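Local structure of Alr3699 protein (Nostoc sp., 4XSO) at residues I9-Q14 and K30-R35; L23-I28 and G44-L49; N103-L108 and L126-S131. The protein is of unknown function but belongs to the glycosyltransferases of the GT-B clan, built from two Rossmann-like domains that face each other. All coordinates share one frame; numbering follows the deposited sequence.

Contact 1 (I9-Q14 and K30-R35); sequences ILFLDQ and KPYRDR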
ATOM      1  N   ILE A   9     -13.723  13.483  -9.552  1.00 33.03           N
ATOM      2  CA  ILE A   9     -12.654  12.578  -9.942  1.00 31.52           C
ATOM      3  C   ILE A   9     -11.332  12.957  -9.363  1.00 29.87           C
ATOM      4  O   ILE A   9     -10.941  14.138  -9.467  1.00 30.96           O
ATOM      5  CB  ILE A   9     -12.503  12.487 -11.475  1.00 30.13           C
ATOM      6  CG1 ILE A   9     -13.822  12.146 -12.128  1.00 33.36           C
ATOM      7  CG2 ILE A   9     -11.366  11.503 -11.860  1.00 30.16           C
ATOM      8  CD1 ILE A   9     -13.705  11.887 -13.647  1.00 34.84           C
ATOM      9  N   LEU A  10     -10.637  11.962  -8.787  1.00 24.59           N
ATOM     10  CA  LEU A  10      -9.310  12.117  -8.431  1.00 26.77           C
ATOM     11  C   LEU A  10      -8.446  11.385  -9.493  1.00 28.52           C
ATOM     12  O   LEU A  10      -8.415  10.152  -9.552  1.00 30.09           O
ATOM     13  CB  LEU A  10      -9.055  11.644  -6.938  1.00 29.61           C
ATOM     14  CG  LEU A  10      -7.539  11.540  -6.621  1.00 28.22           C
ATOM     15  CD1 LEU A  10      -6.898  12.903  -6.576  1.00 29.49           C
ATOM     16  CD2 LEU A  10      -7.211  10.812  -5.316  1.00 28.75           C
ATOM     17  N   PHE A  11      -7.760  12.162 -10.301  1.00 25.96           N
ATOM     18  CA  PHE A  11      -6.879  11.688 -11.368  1.00 28.35           C
ATOM     19  C   PHE A  11      -5.555  11.583 -10.694  1.00 34.41           C
ATOM     20  O   PHE A  11      -5.215  12.464  -9.878  1.00 30.42           O
ATOM     21  CB  PHE A  11      -6.760  12.667 -12.551  1.00 27.98           C
ATOM     22  CG  PHE A  11      -8.020  12.845 -13.366  1.00 26.35           C
ATOM     23  CD1 PHE A  11      -8.350  11.943 -14.383  1.00 28.53           C
ATOM     24  CD2 PHE A  11      -8.871  13.928 -13.134  1.00 26.82           C
ATOM     25  CE1 PHE A  11      -9.489  12.098 -15.132  1.00 28.14           C
ATOM     26  CE2 PHE A  11      -9.948  14.145 -13.991  1.00 26.66           C
ATOM     27  CZ  PHE A  11     -10.298  13.221 -14.939  1.00 28.69           C
ATOM     28  N   LEU A  12      -4.823  10.525 -11.030  1.00 31.35           N
ATOM     29  CA  LEU A  12      -3.501  10.314 -10.521  1.00 32.86           C
ATOM     30  C   LEU A  12      -2.511  10.042 -11.615  1.00 33.02           C
ATOM     31  O   LEU A  12      -2.756   9.282 -12.569  1.00 33.28           O
ATOM     32  CB  LEU A  12      -3.489   9.092  -9.567  1.00 31.96           C
ATOM     33  CG  LEU A  12      -4.217   9.191  -8.262  1.00 33.78           C
ATOM     34  CD1 LEU A  12      -4.157   7.820  -7.543  1.00 37.47           C
ATOM     35  CD2 LEU A  12      -3.555  10.285  -7.425  1.00 35.64           C
ATOM     36  N   ASP A  13      -1.337  10.639 -11.495  1.00 31.62           N
ATOM     37  CA  ASP A  13      -0.356  10.481 -12.550  1.00 31.61           C
ATOM     38  C   ASP A  13       1.062  10.604 -11.968  1.00 37.20           C
ATOM     39  O   ASP A  13       1.359  11.527 -11.239  1.00 32.71           O
ATOM     40  CB  ASP A  13      -0.629  11.475 -13.676  1.00 33.68           C
ATOM     41  CG  ASP A  13       0.239  11.235 -14.918  1.00 35.78           C
ATOM     42  OD1 ASP A  13       1.500  11.255 -14.801  1.00 44.10           O
ATOM     43  OD2 ASP A  13      -0.323  11.110 -16.049  1.00 39.84           O
ATOM     44  N   GLN A  14       1.948   9.661 -12.301  1.00 36.51           N
ATOM     45  CA  GLN A  14       3.210   9.571 -11.553  1.00 38.01           C
ATOM     46  C   GLN A  14       4.198  10.674 -11.929  1.00 34.24           C
ATOM     47  O   GLN A  14       5.094  10.994 -11.152  1.00 43.19           O
ATOM     48  CB  GLN A  14       3.902   8.209 -11.757  1.00 34.92           C
ATOM     49  CG  GLN A  14       4.613   8.106 -13.096  1.00 36.81           C
ATOM     50  CD  GLN A  14       4.814   6.628 -13.519  1.00 45.14           C
ATOM     51  OE1 GLN A  14       3.945   5.786 -13.360  1.00 35.99           O
ATOM     52  NE2 GLN A  14       5.971   6.334 -14.055  1.00 47.09           N
ATOM     53  N   LYS A  30     -10.178  18.321 -18.498  1.00 36.81           N
ATOM     54  CA  LYS A  30     -10.762  19.644 -18.639  1.00 42.58           C
ATOM     55  C   LYS A  30     -12.246  19.716 -18.425  1.00 36.58           C
ATOM     56  O   LYS A  30     -12.680  20.634 -17.762  1.00 40.85           O
ATOM     57  CB  LYS A  30     -10.407  20.323 -19.998  1.00 49.66           C
ATOM     58  CG  LYS A  30      -9.207  21.271 -19.901  1.00 58.79           C
ATOM     59  CD  LYS A  30      -8.968  22.109 -21.168  1.00 65.09           C
ATOM     60  CE  LYS A  30      -8.292  21.322 -22.285  1.00 59.87           C
ATOM     61  NZ  LYS A  30      -7.806  22.178 -23.408  1.00 68.06           N
ATOM     62  N   PRO A  31     -13.026  18.752 -18.978  1.00 35.98           N
ATOM     63  CA  PRO A  31     -14.459  18.748 -18.785  1.00 36.84           C
ATOM     64  C   PRO A  31     -14.840  18.588 -17.321  1.00 35.04           C
ATOM     65  O   PRO A  31     -16.013  18.845 -16.962  1.00 30.67           O
ATOM     66  CB  PRO A  31     -14.949  17.540 -19.603  1.00 36.04           C
ATOM     67  CG  PRO A  31     -13.878  17.294 -20.585  1.00 34.28           C
ATOM     68  CD  PRO A  31     -12.600  17.725 -19.941  1.00 36.39           C
ATOM     69  N   TYR A  32     -13.882  18.165 -16.498  1.00 30.87           N
ATOM     70  CA  TYR A  32     -14.211  17.809 -15.084  1.00 32.29           C
ATOM     71  C   TYR A  32     -13.505  18.760 -14.131  1.00 31.66           C
ATOM     72  O   TYR A  32     -13.512  18.557 -12.910  1.00 28.92           O
ATOM     73  CB  TYR A  32     -13.769  16.352 -14.757  1.00 30.94           C
ATOM     74  CG  TYR A  32     -14.455  15.396 -15.642  1.00 31.06           C
ATOM     75  CD1 TYR A  32     -15.786  15.029 -15.378  1.00 35.23           C
ATOM     76  CD2 TYR A  32     -13.793  14.812 -16.722  1.00 29.26           C
ATOM     77  CE1 TYR A  32     -16.491  14.164 -16.207  1.00 33.96           C
ATOM     78  CE2 TYR A  32     -14.465  13.924 -17.555  1.00 28.72           C
ATOM     79  CZ  TYR A  32     -15.808  13.602 -17.298  1.00 35.58           C
ATOM     80  OH  TYR A  32     -16.497  12.795 -18.169  1.00 35.33           O
ATOM     81  N   ARG A  33     -12.931  19.832 -14.675  1.00 31.42           N
ATOM     82  CA  ARG A  33     -12.060  20.605 -13.908  1.00 34.93           C
ATOM     83  C   ARG A  33     -12.733  21.350 -12.732  1.00 32.62           C
ATOM     84  O   ARG A  33     -11.999  21.794 -11.873  1.00 35.68           O
ATOM     85  CB  ARG A  33     -11.175  21.522 -14.765  1.00 38.08           C
ATOM     86  CG  ARG A  33     -11.847  22.756 -15.243  1.00 37.16           C
ATOM     87  CD  ARG A  33     -10.898  23.538 -16.093  1.00 39.21           C
ATOM     88  NE  ARG A  33     -11.521  24.799 -16.429  1.00 36.39           N
ATOM     89  CZ  ARG A  33     -11.052  25.652 -17.330  1.00 45.60           C
ATOM     90  NH1 ARG A  33     -11.698  26.789 -17.532  1.00 41.93           N
ATOM     91  NH2 ARG A  33      -9.937  25.393 -18.015  1.00 43.94           N
ATOM     92  N   ASP A  34     -14.062  21.477 -12.684  1.00 29.10           N
ATOM     93  CA  ASP A  34     -14.728  22.034 -11.496  1.00 33.76           C
ATOM     94  C   ASP A  34     -15.005  20.959 -10.425  1.00 35.24           C
ATOM     95  O   ASP A  34     -15.490  21.241  -9.338  1.00 33.47           O
ATOM     96  CB  ASP A  34     -16.037  22.658 -11.882  1.00 30.71           C
ATOM     97  CG  ASP A  34     -16.905  21.708 -12.736  1.00 39.08           C
ATOM     98  OD1 ASP A  34     -16.414  20.690 -13.368  1.00 38.56           O
ATOM     99  OD2 ASP A  34     -18.087  21.951 -12.733  1.00 42.71           O
ATOM    100  N   ARG A  35     -14.687  19.720 -10.730  1.00 33.75           N
ATOM    101  CA  ARG A  35     -14.974  18.633  -9.810  1.00 33.33           C
ATOM    102  C   ARG A  35     -13.884  17.543  -9.910  1.00 33.16           C
ATOM    103  O   ARG A  35     -14.158  16.318  -9.853  1.00 35.16           O
ATOM    104  CB  ARG A  35     -16.387  18.067 -10.093  1.00 29.89           C
ATOM    105  CG  ARG A  35     -16.591  17.492 -11.507  1.00 34.58           C
ATOM    106  CD  ARG A  35     -18.078  17.300 -11.793  1.00 40.26           C
ATOM    107  NE  ARG A  35     -18.477  17.007 -13.173  1.00 36.32           N
ATOM    108  CZ  ARG A  35     -18.833  15.836 -13.694  1.00 37.51           C
ATOM    109  NH1 ARG A  35     -18.829  14.698 -13.034  1.00 45.55           N
ATOM    110  NH2 ARG A  35     -19.163  15.794 -14.935  1.00 40.99           N
TER
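Ile9 starts the contact with both its backbone and its side chain. Its N-H donates to Arg35 O, 2.9 Å from N to O. CG1 lies anti to the carbonyl carbon and the chain then runs out straight, carrying the CD1 methyl over the Tyr32 ring; CD1 is 4.1 Å from the ring centroid and 10° off its normal, a CH-pi contact. The other branch, CG2, sits 3.5 Å above the plane of the Phe11 ring, over its centre, so the two branches of one isoleucine each lie over the face of an aromatic ring.

Strand 9-13 is the first strand of a Rossmann-like domain. After helix 20-29 the chain comes back through 30-35 to enter strand 36-40, its parallel neighbour, which makes Ile9 to Arg35 the bond that opens the pairing of the two strands, one residue before 36-40 begins. Tyr32 opens a type I turn closed by Arg35 N bonding to Tyr32 O at 2.7 Å.

Further along the strand, Phe11 meets the tyrosine with its rim: Tyr32 CD2 lies near the phenyl plane, 4.2 Å from Phe11 CZ. Tyr32 in turn has Pro31 CB over the face opposite Ile9. Its CD1 edge points at the guanidinium face of Arg35, whose NH1 bonds to Met7 O. Helix 370-382 closes over the cluster through Ala378 and Leu381.

Contact 2 (L23-I28 and G44-L49); sequences LCLIDI and GAFKTL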
ATOM      1  N   LEU A  23      -0.249  14.947 -21.419  1.00 39.71           N
ATOM      2  CA  LEU A  23      -0.949  15.801 -22.366  1.00 39.75           C
ATOM      3  C   LEU A  23      -2.335  15.286 -22.627  1.00 41.92           C
ATOM      4  O   LEU A  23      -3.300  16.076 -22.712  1.00 39.05           O
ATOM      5  CB  LEU A  23      -0.169  15.891 -23.720  1.00 46.30           C
ATOM      6  CG  LEU A  23       1.290  16.435 -23.699  1.00 46.48           C
ATOM      7  CD1 LEU A  23       1.933  16.408 -25.090  1.00 48.90           C
ATOM      8  CD2 LEU A  23       1.360  17.840 -23.122  1.00 49.89           C
ATOM      9  N   CYS A  24      -2.468  13.964 -22.802  1.00 36.37           N
ATOM     10  CA  CYS A  24      -3.807  13.383 -22.992  1.00 38.15           C
ATOM     11  C   CYS A  24      -4.683  13.645 -21.741  1.00 36.82           C
ATOM     12  O   CYS A  24      -5.866  13.943 -21.863  1.00 39.41           O
ATOM     13  CB  CYS A  24      -3.739  11.886 -23.341  1.00 39.24           C
ATOM     14  SG  CYS A  24      -5.323  11.105 -23.774  1.00 46.67           S
ATOM     15  N   LEU A  25      -4.083  13.561 -20.552  1.00 40.08           N
ATOM     16  CA  LEU A  25      -4.805  13.798 -19.304  1.00 35.38           C
ATOM     17  C   LEU A  25      -5.318  15.249 -19.208  1.00 33.08           C
ATOM     18  O   LEU A  25      -6.408  15.471 -18.703  1.00 34.80           O
ATOM     19  CB  LEU A  25      -3.905  13.404 -18.127  1.00 36.36           C
ATOM     20  CG  LEU A  25      -4.538  13.555 -16.707  1.00 37.64           C
ATOM     21  CD1 LEU A  25      -5.717  12.629 -16.568  1.00 37.08           C
ATOM     22  CD2 LEU A  25      -3.530  13.279 -15.584  1.00 38.88           C
ATOM     23  N   ILE A  26      -4.606  16.219 -19.786  1.00 36.87           N
ATOM     24  CA  ILE A  26      -5.139  17.609 -19.848  1.00 41.77           C
ATOM     25  C   ILE A  26      -6.551  17.601 -20.452  1.00 39.46           C
ATOM     26  O   ILE A  26      -7.527  18.145 -19.887  1.00 39.12           O
ATOM     27  CB  ILE A  26      -4.238  18.567 -20.692  1.00 45.58           C
ATOM     28  CG1 ILE A  26      -2.813  18.677 -20.125  1.00 49.86           C
ATOM     29  CG2 ILE A  26      -4.865  19.953 -20.818  1.00 42.98           C
ATOM     30  CD1 ILE A  26      -2.754  18.897 -18.650  1.00 56.08           C
ATOM     31  N   ASP A  27      -6.623  16.978 -21.627  1.00 32.13           N
ATOM     32  CA  ASP A  27      -7.828  16.854 -22.437  1.00 33.83           C
ATOM     33  C   ASP A  27      -8.903  16.012 -21.767  1.00 34.51           C
ATOM     34  O   ASP A  27     -10.125  16.364 -21.776  1.00 34.12           O
ATOM     35  CB  ASP A  27      -7.468  16.254 -23.834  1.00 38.67           C
ATOM     36  CG  ASP A  27      -6.629  17.236 -24.710  1.00 49.72           C
ATOM     37  OD1 ASP A  27      -6.847  18.475 -24.619  1.00 60.36           O
ATOM     38  OD2 ASP A  27      -5.711  16.786 -25.429  1.00 53.58           O
ATOM     39  N   ILE A  28      -8.484  14.940 -21.108  1.00 32.50           N
ATOM     40  CA  ILE A  28      -9.478  14.086 -20.387  1.00 30.30           C
ATOM     41  C   ILE A  28     -10.088  14.838 -19.182  1.00 31.92           C
ATOM     42  O   ILE A  28     -11.271  14.806 -18.985  1.00 30.23           O
ATOM     43  CB  ILE A  28      -8.809  12.785 -19.935  1.00 33.39           C
ATOM     44  CG1 ILE A  28      -8.406  11.899 -21.111  1.00 34.84           C
ATOM     45  CG2 ILE A  28      -9.720  11.998 -19.043  1.00 29.55           C
ATOM     46  CD1 ILE A  28      -7.279  10.944 -20.748  1.00 41.87           C
ATOM     47  N   GLY A  44       7.076  19.376 -11.362  1.00 43.29           N
ATOM     48  CA  GLY A  44       7.663  19.569 -12.678  1.00 46.24           C
ATOM     49  C   GLY A  44       6.842  20.487 -13.558  1.00 42.37           C
ATOM     50  O   GLY A  44       5.901  21.136 -13.087  1.00 41.77           O
ATOM     51  N   ALA A  45       7.184  20.509 -14.848  1.00 40.80           N
ATOM     52  CA  ALA A  45       6.484  21.303 -15.849  1.00 44.60           C
ATOM     53  C   ALA A  45       5.021  20.907 -16.059  1.00 45.96           C
ATOM     54  O   ALA A  45       4.237  21.706 -16.572  1.00 41.25           O
ATOM     55  CB  ALA A  45       7.213  21.202 -17.170  1.00 49.93           C
ATOM     56  N   PHE A  46       4.646  19.687 -15.676  1.00 39.08           N
ATOM     57  CA  PHE A  46       3.297  19.221 -15.941  1.00 37.65           C
ATOM     58  C   PHE A  46       2.295  19.904 -15.003  1.00 34.14           C
ATOM     59  O   PHE A  46       1.162  20.148 -15.378  1.00 38.82           O
ATOM     60  CB  PHE A  46       3.229  17.705 -15.830  1.00 37.25           C
ATOM     61  CG  PHE A  46       1.887  17.135 -16.175  1.00 37.05           C
ATOM     62  CD1 PHE A  46       1.098  17.694 -17.162  1.00 38.55           C
ATOM     63  CD2 PHE A  46       1.388  16.040 -15.488  1.00 38.51           C
ATOM     64  CE1 PHE A  46      -0.143  17.178 -17.450  1.00 35.10           C
ATOM     65  CE2 PHE A  46       0.133  15.528 -15.774  1.00 40.34           C
ATOM     66  CZ  PHE A  46      -0.636  16.104 -16.761  1.00 36.37           C
ATOM     67  N   LYS A  47       2.751  20.150 -13.797  1.00 34.37           N
ATOM     68  CA  LYS A  47       2.029  20.826 -12.779  1.00 37.21           C
ATOM     69  C   LYS A  47       1.681  22.207 -13.267  1.00 40.20           C
ATOM     70  O   LYS A  47       0.510  22.657 -13.184  1.00 36.35           O
ATOM     71  CB  LYS A  47       2.906  20.951 -11.531  1.00 36.97           C
ATOM     72  CG  LYS A  47       2.131  21.657 -10.401  1.00 40.70           C
ATOM     73  CD  LYS A  47       2.855  21.580  -9.108  1.00 47.55           C
ATOM     74  CE  LYS A  47       2.005  22.019  -7.936  1.00 53.54           C
ATOM     75  NZ  LYS A  47       2.306  23.416  -7.548  1.00 58.27           N
ATOM     76  N   THR A  48       2.706  22.887 -13.791  1.00 40.45           N
ATOM     77  CA  THR A  48       2.511  24.258 -14.349  1.00 39.77           C
ATOM     78  C   THR A  48       1.479  24.266 -15.491  1.00 39.64           C
ATOM     79  O   THR A  48       0.519  25.114 -15.480  1.00 38.44           O
ATOM     80  CB  THR A  48       3.895  24.931 -14.715  1.00 42.13           C
ATOM     81  OG1 THR A  48       4.779  24.822 -13.591  1.00 37.93           O
ATOM     82  CG2 THR A  48       3.738  26.414 -15.008  1.00 50.04           C
ATOM     83  N   LEU A  49       1.598  23.304 -16.412  1.00 32.23           N
ATOM     84  CA  LEU A  49       0.629  23.200 -17.535  1.00 39.99           C
ATOM     85  C   LEU A  49      -0.821  22.959 -17.048  1.00 40.10           C
ATOM     86  O   LEU A  49      -1.768  23.513 -17.629  1.00 36.51           O
ATOM     87  CB  LEU A  49       0.943  22.098 -18.540  1.00 42.49           C
ATOM     88  CG  LEU A  49       2.234  22.088 -19.366  1.00 52.86           C
ATOM     89  CD1 LEU A  49       2.295  20.783 -20.188  1.00 50.62           C
ATOM     90  CD2 LEU A  49       2.312  23.321 -20.303  1.00 52.00           C
TER
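Ile26 and Phe46 make the tight part of this helix pair. The CD1 methyl of Ile26 comes within 3.3 Å of Phe46 CE1, close for two carbons, and it arrives at the ring's edge near its plane instead of over a face. A chi2 of -47° kinks the isoleucine's end toward the ring, while the phenylalanine reaches across with CG anti to its backbone N (chi1 -176°). The two lie alongside, each pointing toward the other's helix. Farther round the same rim, Leu25 CD2 lies 4.2 Å from Phe46 CZ, again near the ring plane, so two aliphatic ends border the ring edge.

Helices 20-29 and 45-52 are the connections of two successive beta-alpha-beta crossovers, from strand 9-13 to 36-40 and on to 57-59, and they pack on the same side of the parallel sheet. Over 23-28 and 45-49 the axes are 23° apart and come no nearer than 11.1 Å, leaving large side chains to span the gap. Under this tight half lies the sheet: Leu25 also rests on Phe11 and Val38, and Phe46 on Leu40.

On the side away from the sheet the packing slackens. Leu23 CD2 and Leu49 CD1 touch methyl to methyl at 4.3 Å, between two residues that are both partly exposed. Leu49 leans on Pro18 as well, in the loop leading into helix 20-29, while Phe46 is tied to Gly16 of that loop by its backbone.

Contact 3 (N103-L108 and L126-S131); sequences NTQKAL and LHDILS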
ATOM      1  N   ASN A 103      -3.625   7.143 -14.350  1.00 30.51           N
ATOM      2  CA  ASN A 103      -3.196   7.430 -15.691  1.00 31.08           C
ATOM      3  C   ASN A 103      -1.795   6.887 -16.070  1.00 30.61           C
ATOM      4  O   ASN A 103      -1.356   7.043 -17.195  1.00 31.23           O
ATOM      5  CB  ASN A 103      -3.305   8.932 -15.927  1.00 30.96           C
ATOM      6  CG  ASN A 103      -3.456   9.275 -17.410  1.00 31.21           C
ATOM      7  OD1 ASN A 103      -4.375   8.833 -18.038  1.00 31.13           O
ATOM      8  ND2 ASN A 103      -2.560  10.108 -17.945  1.00 34.68           N
ATOM      9  N   THR A 104      -1.125   6.243 -15.126  1.00 33.59           N
ATOM     10  CA  THR A 104       0.217   5.716 -15.333  1.00 30.72           C
ATOM     11  C   THR A 104       0.365   4.556 -14.393  1.00 29.99           C
ATOM     12  O   THR A 104      -0.521   4.295 -13.543  1.00 26.86           O
ATOM     13  CB  THR A 104       1.360   6.737 -15.031  1.00 32.63           C
ATOM     14  OG1 THR A 104       1.455   6.959 -13.611  1.00 33.52           O
ATOM     15  CG2 THR A 104       1.167   8.027 -15.775  1.00 34.48           C
ATOM     16  N   GLN A 105       1.446   3.770 -14.583  1.00 33.24           N
ATOM     17  CA  GLN A 105       1.623   2.536 -13.792  1.00 32.82           C
ATOM     18  C   GLN A 105       1.764   2.662 -12.304  1.00 32.63           C
ATOM     19  O   GLN A 105       1.138   1.930 -11.540  1.00 32.28           O
ATOM     20  CB  GLN A 105       2.846   1.736 -14.259  1.00 41.42           C
ATOM     21  CG  GLN A 105       2.586   0.847 -15.424  1.00 45.61           C
ATOM     22  CD  GLN A 105       3.812   0.006 -15.801  1.00 52.35           C
ATOM     23  OE1 GLN A 105       4.364   0.151 -16.906  1.00 58.34           O
ATOM     24  NE2 GLN A 105       4.252  -0.857 -14.880  1.00 45.39           N
ATOM     25  N   LYS A 106       2.661   3.507 -11.867  1.00 35.65           N
ATOM     26  CA  LYS A 106       2.753   3.765 -10.444  1.00 38.56           C
ATOM     27  C   LYS A 106       1.484   4.382  -9.858  1.00 36.20           C
ATOM     28  O   LYS A 106       1.183   4.218  -8.648  1.00 34.00           O
ATOM     29  CB  LYS A 106       3.891   4.732 -10.177  1.00 43.31           C
ATOM     30  CG  LYS A 106       5.261   4.326 -10.785  1.00 51.77           C
ATOM     31  CD  LYS A 106       6.380   4.925  -9.936  1.00 49.37           C
ATOM     32  CE  LYS A 106       7.553   5.436 -10.738  1.00 57.66           C
ATOM     33  NZ  LYS A 106       8.482   4.339 -11.082  1.00 61.52           N
ATOM     34  N   ALA A 107       0.735   5.115 -10.669  1.00 35.65           N
ATOM     35  CA  ALA A 107      -0.519   5.724 -10.130  1.00 34.23           C
ATOM     36  C   ALA A 107      -1.504   4.600  -9.941  1.00 30.51           C
ATOM     37  O   ALA A 107      -2.344   4.610  -9.011  1.00 32.26           O
ATOM     38  CB  ALA A 107      -1.080   6.798 -11.053  1.00 34.52           C
ATOM     39  N   LEU A 108      -1.391   3.573 -10.790  1.00 34.65           N
ATOM     40  CA  LEU A 108      -2.278   2.401 -10.714  1.00 31.80           C
ATOM     41  C   LEU A 108      -1.970   1.574  -9.419  1.00 32.71           C
ATOM     42  O   LEU A 108      -2.854   1.151  -8.675  1.00 36.66           O
ATOM     43  CB  LEU A 108      -2.214   1.521 -12.010  1.00 34.49           C
ATOM     44  CG  LEU A 108      -2.894   0.205 -11.623  1.00 40.91           C
ATOM     45  CD1 LEU A 108      -4.401   0.357 -11.756  1.00 37.95           C
ATOM     46  CD2 LEU A 108      -2.292  -0.945 -12.349  1.00 47.32           C
ATOM     47  N   LEU A 126      -4.724   3.114 -19.615  1.00 32.20           N
ATOM     48  CA  LEU A 126      -3.502   2.472 -19.981  1.00 32.47           C
ATOM     49  C   LEU A 126      -3.018   3.193 -21.234  1.00 32.64           C
ATOM     50  O   LEU A 126      -3.658   3.121 -22.317  1.00 35.95           O
ATOM     51  CB  LEU A 126      -3.837   1.017 -20.290  1.00 33.36           C
ATOM     52  CG  LEU A 126      -2.709   0.096 -20.794  1.00 34.62           C
ATOM     53  CD1 LEU A 126      -1.576  -0.056 -19.788  1.00 35.25           C
ATOM     54  CD2 LEU A 126      -3.249  -1.274 -21.135  1.00 31.84           C
ATOM     55  N   HIS A 127      -1.912   3.902 -21.111  1.00 32.16           N
ATOM     56  CA  HIS A 127      -1.334   4.592 -22.222  1.00 35.03           C
ATOM     57  C   HIS A 127      -0.069   3.882 -22.743  1.00 40.10           C
ATOM     58  O   HIS A 127       0.520   4.359 -23.725  1.00 38.79           O
ATOM     59  CB  HIS A 127      -0.943   6.018 -21.858  1.00 34.29           C
ATOM     60  CG  HIS A 127      -2.086   6.889 -21.447  1.00 30.86           C
ATOM     61  ND1 HIS A 127      -2.879   7.530 -22.358  1.00 33.10           N
ATOM     62  CD2 HIS A 127      -2.549   7.251 -20.229  1.00 32.40           C
ATOM     63  CE1 HIS A 127      -3.801   8.240 -21.740  1.00 31.81           C
ATOM     64  NE2 HIS A 127      -3.608   8.111 -20.443  1.00 33.79           N
ATOM     65  N   ASP A 128       0.338   2.773 -22.113  1.00 37.11           N
ATOM     66  CA  ASP A 128       1.596   2.076 -22.491  1.00 40.98           C
ATOM     67  C   ASP A 128       1.285   0.747 -23.169  1.00 40.11           C
ATOM     68  O   ASP A 128       0.211   0.170 -22.982  1.00 38.06           O
ATOM     69  CB  ASP A 128       2.452   1.732 -21.272  1.00 46.29           C
ATOM     70  CG  ASP A 128       2.771   2.949 -20.375  1.00 49.92           C
ATOM     71  OD1 ASP A 128       3.297   3.928 -20.904  1.00 49.22           O
ATOM     72  OD2 ASP A 128       2.542   2.878 -19.145  1.00 50.49           O
ATOM     73  N   ILE A 129       2.238   0.291 -23.960  1.00 36.46           N
ATOM     74  CA  ILE A 129       2.288  -1.099 -24.412  1.00 38.72           C
ATOM     75  C   ILE A 129       3.089  -1.796 -23.315  1.00 36.04           C
ATOM     76  O   ILE A 129       4.245  -1.447 -23.099  1.00 37.31           O
ATOM     77  CB  ILE A 129       2.964  -1.207 -25.778  1.00 41.23           C
ATOM     78  CG1 ILE A 129       2.074  -0.543 -26.832  1.00 43.68           C
ATOM     79  CG2 ILE A 129       3.277  -2.679 -26.164  1.00 40.30           C
ATOM     80  CD1 ILE A 129       2.663  -0.654 -28.226  1.00 46.16           C
ATOM     81  N   LEU A 130       2.427  -2.652 -22.554  1.00 31.94           N
ATOM     82  CA  LEU A 130       3.000  -3.368 -21.428  1.00 39.31           C
ATOM     83  C   LEU A 130       3.931  -4.497 -21.922  1.00 41.77           C
ATOM     84  O   LEU A 130       3.634  -5.656 -21.785  1.00 41.63           O
ATOM     85  CB  LEU A 130       1.867  -3.926 -20.570  1.00 38.59           C
ATOM     86  CG  LEU A 130       1.160  -2.791 -19.848  1.00 42.31           C
ATOM     87  CD1 LEU A 130      -0.068  -3.254 -19.142  1.00 44.36           C
ATOM     88  CD2 LEU A 130       2.101  -2.122 -18.864  1.00 46.15           C
ATOM     89  N   SER A 131       5.023  -4.116 -22.560  1.00 43.34           N
ATOM     90  CA  SER A 131       5.951  -5.127 -23.102  1.00 49.82           C
ATOM     91  C   SER A 131       7.065  -5.460 -22.099  1.00 40.14           C
ATOM     92  O   SER A 131       7.651  -4.574 -21.476  1.00 35.80           O
ATOM     93  CB  SER A 131       6.538  -4.672 -24.453  1.00 46.50           C
ATOM     94  OG  SER A 131       7.782  -5.283 -24.746  1.00 58.27           O
TER
HETATM   95  O   HOH W   1      -1.070   4.557 -18.463  1.00 36.88           O
HETATM   96  O   HOH W   2       3.158   4.247 -16.775  1.00 41.56           O
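The direct hydrogen bond joins His127 to Asn103: NE2 donates to OD1 over a short 2.6 Å, with an N-H...O angle of 147°. OD1 lies in the plane of the imidazole, but the donor stands 37° out of the amide's carbonyl plane; the amide and ring planes are 75° apart. Both groups have further partners. Asn103 ND2 bonds to Asp13 OD2 and Ala21 O, which fixes which way round the amide sits, and the imidazole stacks on His125. The backbone O of Asn103 lies at the ring's edge, in plane, beside CD2.

Two waters make further links. Water 1 donates to Asn103 O (2.8 Å) and accepts from His127 N (2.9 Å). Water 2 accepts from Gln105 N at 2.8 Å and donates to Asp128 OD2 at 2.8 Å. Thr104 is the N-cap of helix 105-118, so the second water joins the first turn of the helix to Asp128.

Both segments lie at the C-terminal ends of neighbouring parallel strands, 99-102 and 122-126, the edge of a Rossmann-like domain where GT-B proteins have their cleft. A glycerol bonded to His127 ND1 is consistent with a pocket there.

Gln105 and Leu130 supply the apolar part. Gln105 stretches out alongside Leu130, the centre of an inverse gamma turn, the two running in opposing senses, and Gln105 OE1 comes 3.8 Å from Leu130 CD2. The same oxygen approaches Asp128 OD2 at 4.0 Å without bonding to it; it is buried and has no hydrogen-bonding partner in the model.

In the fold
Contacts 1 and 2 both draw on the first beta-alpha-beta unit, and contact 2 joins it to the helix of the second; they meet beneath helix 20-29, where Phe11 packs on Leu25 and Ile28. Contact 1 is buried, lies near the N-terminal end of strand 9-13 and is mostly aromatic and aliphatic, with one backbone bond. Contact 2 is wholly apolar and runs from a buried ring to a partly exposed pair of leucines. Contact 3 is largely buried, polar and bridged by water, as its place at the other end of the strands would suggest. It adjoins contact 1 through Leu12 O to Asn103 N and Gln14 to Thr104, and contact 2 through Leu25 on Asn103 and Cys24 on His127.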